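Local coordinates for protein phosphoribosylformylglycinamidine cyclo-ligase (Thermus thermophilus HB8, PDB 5AVM) that probably catalyses the ATP-dependent ring closure of formylglycinamidine ribonucleotide to 5-aminoimidazole ribonucleotide, a step of de novo purine biosynthesis, at residues Asp61-Thr67 with Leu79-Leu83; Pro181-Pro185 with Pro273-Pro277. All coordinates share one frame; numbering follows the deposited sequence.

Contact 1. Residues Asp61-Thr67 with Leu79-Leu83. With SO4 (sulfate ion), chain L.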
# COMPACT_ATOMS: atom_id res chain seq x y z
N ASP B 61 -0.86 -6.00 -0.74
CA ASP B 61 -1.51 -6.64 -1.89
C ASP B 61 -2.58 -5.77 -2.49
O ASP B 61 -2.91 -4.72 -1.95
CB ASP B 61 -2.18 -7.96 -1.48
CG ASP B 61 -1.20 -9.05 -1.14
OD1 ASP B 61 -0.51 -9.53 -2.06
OD2 ASP B 61 -1.11 -9.45 0.04
N GLY B 62 -3.13 -6.23 -3.60
CA GLY B 62 -4.20 -5.52 -4.28
C GLY B 62 -5.26 -6.54 -4.65
O GLY B 62 -4.95 -7.71 -4.83
N VAL B 63 -6.51 -6.11 -4.76
CA VAL B 63 -7.58 -7.03 -5.14
C VAL B 63 -7.31 -7.51 -6.56
O VAL B 63 -7.35 -8.71 -6.85
CB VAL B 63 -8.97 -6.34 -5.05
CG1 VAL B 63 -10.05 -7.24 -5.62
CG2 VAL B 63 -9.30 -6.02 -3.60
N GLY B 64 -7.00 -6.56 -7.45
CA GLY B 64 -6.73 -6.91 -8.83
C GLY B 64 -7.89 -6.59 -9.75
O GLY B 64 -8.84 -5.94 -9.33
N THR B 65 -7.82 -7.04 -10.99
CA THR B 65 -8.87 -6.79 -11.96
C THR B 65 -10.22 -7.38 -11.54
O THR B 65 -11.27 -7.01 -12.07
CB THR B 65 -8.46 -7.32 -13.35
OG1 THR B 65 -7.40 -6.50 -13.86
CG2 THR B 65 -9.62 -7.31 -14.32
N LYS B 66 -10.20 -8.29 -10.56
CA LYS B 66 -11.44 -8.87 -10.08
C LYS B 66 -12.39 -7.73 -9.73
O LYS B 66 -13.60 -7.88 -9.81
CB LYS B 66 -11.21 -9.71 -8.82
CG LYS B 66 -12.47 -10.36 -8.26
CD LYS B 66 -12.13 -11.42 -7.23
CE LYS B 66 -13.34 -12.26 -6.84
NZ LYS B 66 -12.93 -13.44 -6.01
N THR B 67 -11.80 -6.60 -9.34
CA THR B 67 -12.54 -5.41 -8.96
C THR B 67 -13.46 -4.92 -10.07
O THR B 67 -14.59 -4.53 -9.82
CB THR B 67 -11.58 -4.26 -8.58
OG1 THR B 67 -10.77 -4.67 -7.47
CG2 THR B 67 -12.37 -3.03 -8.18
N LEU B 79 -15.41 -7.80 -2.08
CA LEU B 79 -14.06 -7.28 -2.31
C LEU B 79 -13.27 -7.05 -1.02
O LEU B 79 -12.04 -7.15 -1.01
CB LEU B 79 -14.14 -6.00 -3.16
CG LEU B 79 -14.71 -6.23 -4.57
CD1 LEU B 79 -14.63 -4.96 -5.39
CD2 LEU B 79 -13.95 -7.34 -5.26
N GLY B 80 -13.98 -6.75 0.07
CA GLY B 80 -13.31 -6.53 1.34
C GLY B 80 -12.65 -7.81 1.83
O GLY B 80 -11.58 -7.79 2.42
N PHE B 81 -13.30 -8.94 1.60
CA PHE B 81 -12.73 -10.21 2.03
C PHE B 81 -11.64 -10.66 1.06
O PHE B 81 -10.65 -11.28 1.48
CB PHE B 81 -13.83 -11.28 2.16
CG PHE B 81 -14.79 -11.03 3.29
CD1 PHE B 81 -15.71 -9.98 3.22
CD2 PHE B 81 -14.75 -11.82 4.43
CE1 PHE B 81 -16.59 -9.73 4.27
CE2 PHE B 81 -15.62 -11.58 5.50
CZ PHE B 81 -16.54 -10.53 5.42
N ASP B 82 -11.81 -10.36 -0.22
CA ASP B 82 -10.82 -10.74 -1.21
C ASP B 82 -9.46 -10.17 -0.85
O ASP B 82 -8.46 -10.88 -0.92
CB ASP B 82 -11.23 -10.26 -2.61
CG ASP B 82 -12.31 -11.14 -3.25
OD1 ASP B 82 -12.10 -12.37 -3.35
OD2 ASP B 82 -13.36 -10.60 -3.66
N LEU B 83 -9.42 -8.90 -0.47
CA LEU B 83 -8.17 -8.25 -0.11
C LEU B 83 -7.59 -8.73 1.23
O LEU B 83 -6.43 -9.12 1.31
CB LEU B 83 -8.36 -6.73 -0.05
CG LEU B 83 -7.13 -5.92 0.33
CD1 LEU B 83 -5.95 -6.31 -0.55
CD2 LEU B 83 -7.44 -4.45 0.20
S SO4 L . -5.60 -10.04 -12.22
O1 SO4 L . -6.17 -9.52 -13.47
O2 SO4 L . -4.98 -8.94 -11.45
O3 SO4 L . -6.67 -10.67 -11.42
O4 SO4 L . -4.58 -11.06 -12.54

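Contact 2. Residues Pro181-Pro185 with Pro273-Pro277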
# COMPACT_ATOMS: atom_id res chain seq x y z
N PRO B 181 -7.87 -26.35 -0.12
CA PRO B 181 -8.81 -25.97 -1.18
C PRO B 181 -9.16 -24.50 -1.36
O PRO B 181 -9.54 -23.81 -0.41
CB PRO B 181 -10.04 -26.82 -0.86
CG PRO B 181 -10.02 -26.87 0.64
CD PRO B 181 -8.56 -27.15 0.92
N SER B 182 -9.04 -24.03 -2.60
CA SER B 182 -9.37 -22.66 -2.94
C SER B 182 -10.89 -22.59 -3.09
O SER B 182 -11.54 -23.62 -3.27
CB SER B 182 -8.69 -22.25 -4.25
OG SER B 182 -9.31 -22.86 -5.37
N SER B 183 -11.44 -21.38 -3.01
CA SER B 183 -12.89 -21.18 -3.11
C SER B 183 -13.32 -20.77 -4.50
O SER B 183 -14.47 -20.40 -4.74
CB SER B 183 -13.32 -20.08 -2.15
OG SER B 183 -12.86 -18.83 -2.63
N GLY B 184 -12.38 -20.83 -5.44
CA GLY B 184 -12.69 -20.43 -6.80
C GLY B 184 -11.47 -19.73 -7.34
O GLY B 184 -10.35 -20.04 -6.94
N PRO B 185 -11.65 -18.76 -8.25
CA PRO B 185 -10.48 -18.07 -8.80
C PRO B 185 -9.72 -17.23 -7.77
O PRO B 185 -8.57 -16.85 -8.00
CB PRO B 185 -11.08 -17.22 -9.93
CG PRO B 185 -12.35 -17.98 -10.30
CD PRO B 185 -12.88 -18.36 -8.95
N PRO B 273 -12.33 -26.59 -8.45
CA PRO B 273 -13.62 -25.91 -8.56
C PRO B 273 -14.14 -26.10 -9.98
O PRO B 273 -13.36 -26.11 -10.93
CB PRO B 273 -13.25 -24.45 -8.26
CG PRO B 273 -12.20 -24.60 -7.23
CD PRO B 273 -11.34 -25.73 -7.79
N PRO B 274 -15.46 -26.27 -10.15
CA PRO B 274 -16.07 -26.47 -11.47
C PRO B 274 -16.00 -25.27 -12.40
O PRO B 274 -16.07 -25.41 -13.63
CB PRO B 274 -17.50 -26.85 -11.13
CG PRO B 274 -17.76 -26.00 -9.92
CD PRO B 274 -16.50 -26.20 -9.11
N VAL B 275 -15.86 -24.08 -11.82
CA VAL B 275 -15.79 -22.84 -12.59
C VAL B 275 -14.56 -22.77 -13.48
O VAL B 275 -14.58 -22.08 -14.49
CB VAL B 275 -15.79 -21.60 -11.68
CG1 VAL B 275 -14.45 -21.48 -10.97
CG2 VAL B 275 -16.09 -20.37 -12.49
N PHE B 276 -13.49 -23.49 -13.12
CA PHE B 276 -12.27 -23.48 -13.91
C PHE B 276 -12.37 -24.15 -15.28
O PHE B 276 -12.21 -23.50 -16.31
CB PHE B 276 -11.11 -24.10 -13.12
CG PHE B 276 -10.64 -23.24 -11.98
CD1 PHE B 276 -10.22 -21.94 -12.20
CD2 PHE B 276 -10.62 -23.74 -10.68
CE1 PHE B 276 -9.79 -21.14 -11.14
CE2 PHE B 276 -10.20 -22.95 -9.61
CZ PHE B 276 -9.78 -21.65 -9.84
N PRO B 277 -12.64 -25.47 -15.32
CA PRO B 277 -12.74 -26.13 -16.62
C PRO B 277 -13.84 -25.52 -17.48
O PRO B 277 -13.80 -25.61 -18.71
CB PRO B 277 -13.03 -27.58 -16.25
CG PRO B 277 -13.76 -27.46 -14.94
CD PRO B 277 -12.97 -26.41 -14.23

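Contact 1. Residues Asp61-Thr67 with Leu79-Leu83
Val-63 packs on the first turn of helix 79-92, between Leu-79 and Leu-83, and its two methyls go to different partners. CG1, anti to the backbone N (chi1 172°), meets Leu-79 CD2 at 3.9 Å, while CG2 comes to within 3.7 Å of Leu-83 CB. The two leucines cross the valine at about right angles, and the CA atoms of Val-63 and Leu-83 are 5.2 Å apart, evidence of close backbone approach. Thr-67 CG2 extends the apolar patch to Leu-79 CD1 at 4.1 Å, and Ile-152 of strand 150-161 touches all four side chains. Beside this patch the extended chain of Lys-66 crosses Asp-82, bringing NZ 3.0 Å from Asp-82 OD1 in a salt bridge in which NZ approaches OD1 from above the carboxylate plane, 39° out of it. Both ends of the bridge are buried and shared: NZ also bonds His-186 O, Tyr-190 OH and Arg-219 O, and OD1 accepts His-221 N. A methionine in place of Lys-66 would probably leave the Asp-82 carboxylate without its cationic mate and cost the three outside bonds of NZ.

In the fold, the turn at Val-63 to Thr-65 leads from strand 54-62 into helix 66-72, and helix 79-92 packs beside it through Val-63, Lys-66 and Thr-67 within the N-terminal AIR synthase-related domain. The turn is pinned by Thr-67 OG1, which donates to Gly-64 O at 3.0 Å with a C=O...O angle of 161°. Gly-64 and Thr-65, in contrast, make no contact with Leu-79 to Leu-83 and are partly exposed. There Thr-65 N reaches a sulfate, probably from the crystallisation liquor, through a weak bond of 3.4 Å to O2. Gly-189 N and Tyr-190 N also bind the ion, and Thr-65 packs on Met-141 of the second subunit.

Contact 2. Residues Pro181-Pro185 with Pro273-Pro277
Pro-185 and Val-275 make one of the two apolar pairs: Val-275 CG1 lies 4.0 Å from Pro-185 CD. The other is formed by the Phe-276 ring, whose CE1 is 4.2 Å from Pro-185 CG. Val-275 CG1 touches both the proline and the ring: set between the backbone N and the carbonyl carbon (chi1 72°), it also stands over the centre of the Phe-276 ring, 4.3 Å above its plane, and Pro-273 CD adjoins the ring edge.

Contacts with polar atoms are of a second kind, and no hydrogen bond crosses between the segments. Phe-276 CZ comes 3.4 Å from Gly-184 O, an oblique approach. Ser-182 OG lies near the plane of the same ring at its edge and 3.9 Å from Pro-273 CG. Both oxygens are satisfied by one residue outside, since Asn-295 bonds Ser-182 OG through OD1 and Gly-184 O through ND2. A CB at Gly-184 would be jammed against the Ser-183 carbonyl O and would clash with Pro-185 CD, so the conformation calls for glycine.

Within the C-terminal AIR synthase-related domain, the loop after strand 176-181 thus packs on the beginning of helix 275-283 and on Pro-273 just before it, while Tyr-190 and Ile-193 of helix 190-196 pack on Pro-185.

How the contacts relate
From the N terminus, strand 54-62 leads directly into contact 1, which closes a short loop: 11 residues, five of them helical, separate its segments. Contact 2 opens much later, at the end of strand 176-181, and closes a long excursion of 87 residues that returns at helix 275-283. The two are in series, neither nested nor crossed, and lie in the N-terminal and C-terminal AIR synthase-related domains respectively. The centres of contact 1 and contact 2 are about 17 Å apart. Between contact 1 and contact 2 the nearest atoms are about 5 Å apart, so the two do not touch. Residues just after Pro-185 run from contact 2 back to the Lys-66 side of contact 1, and Tyr-190 touches both.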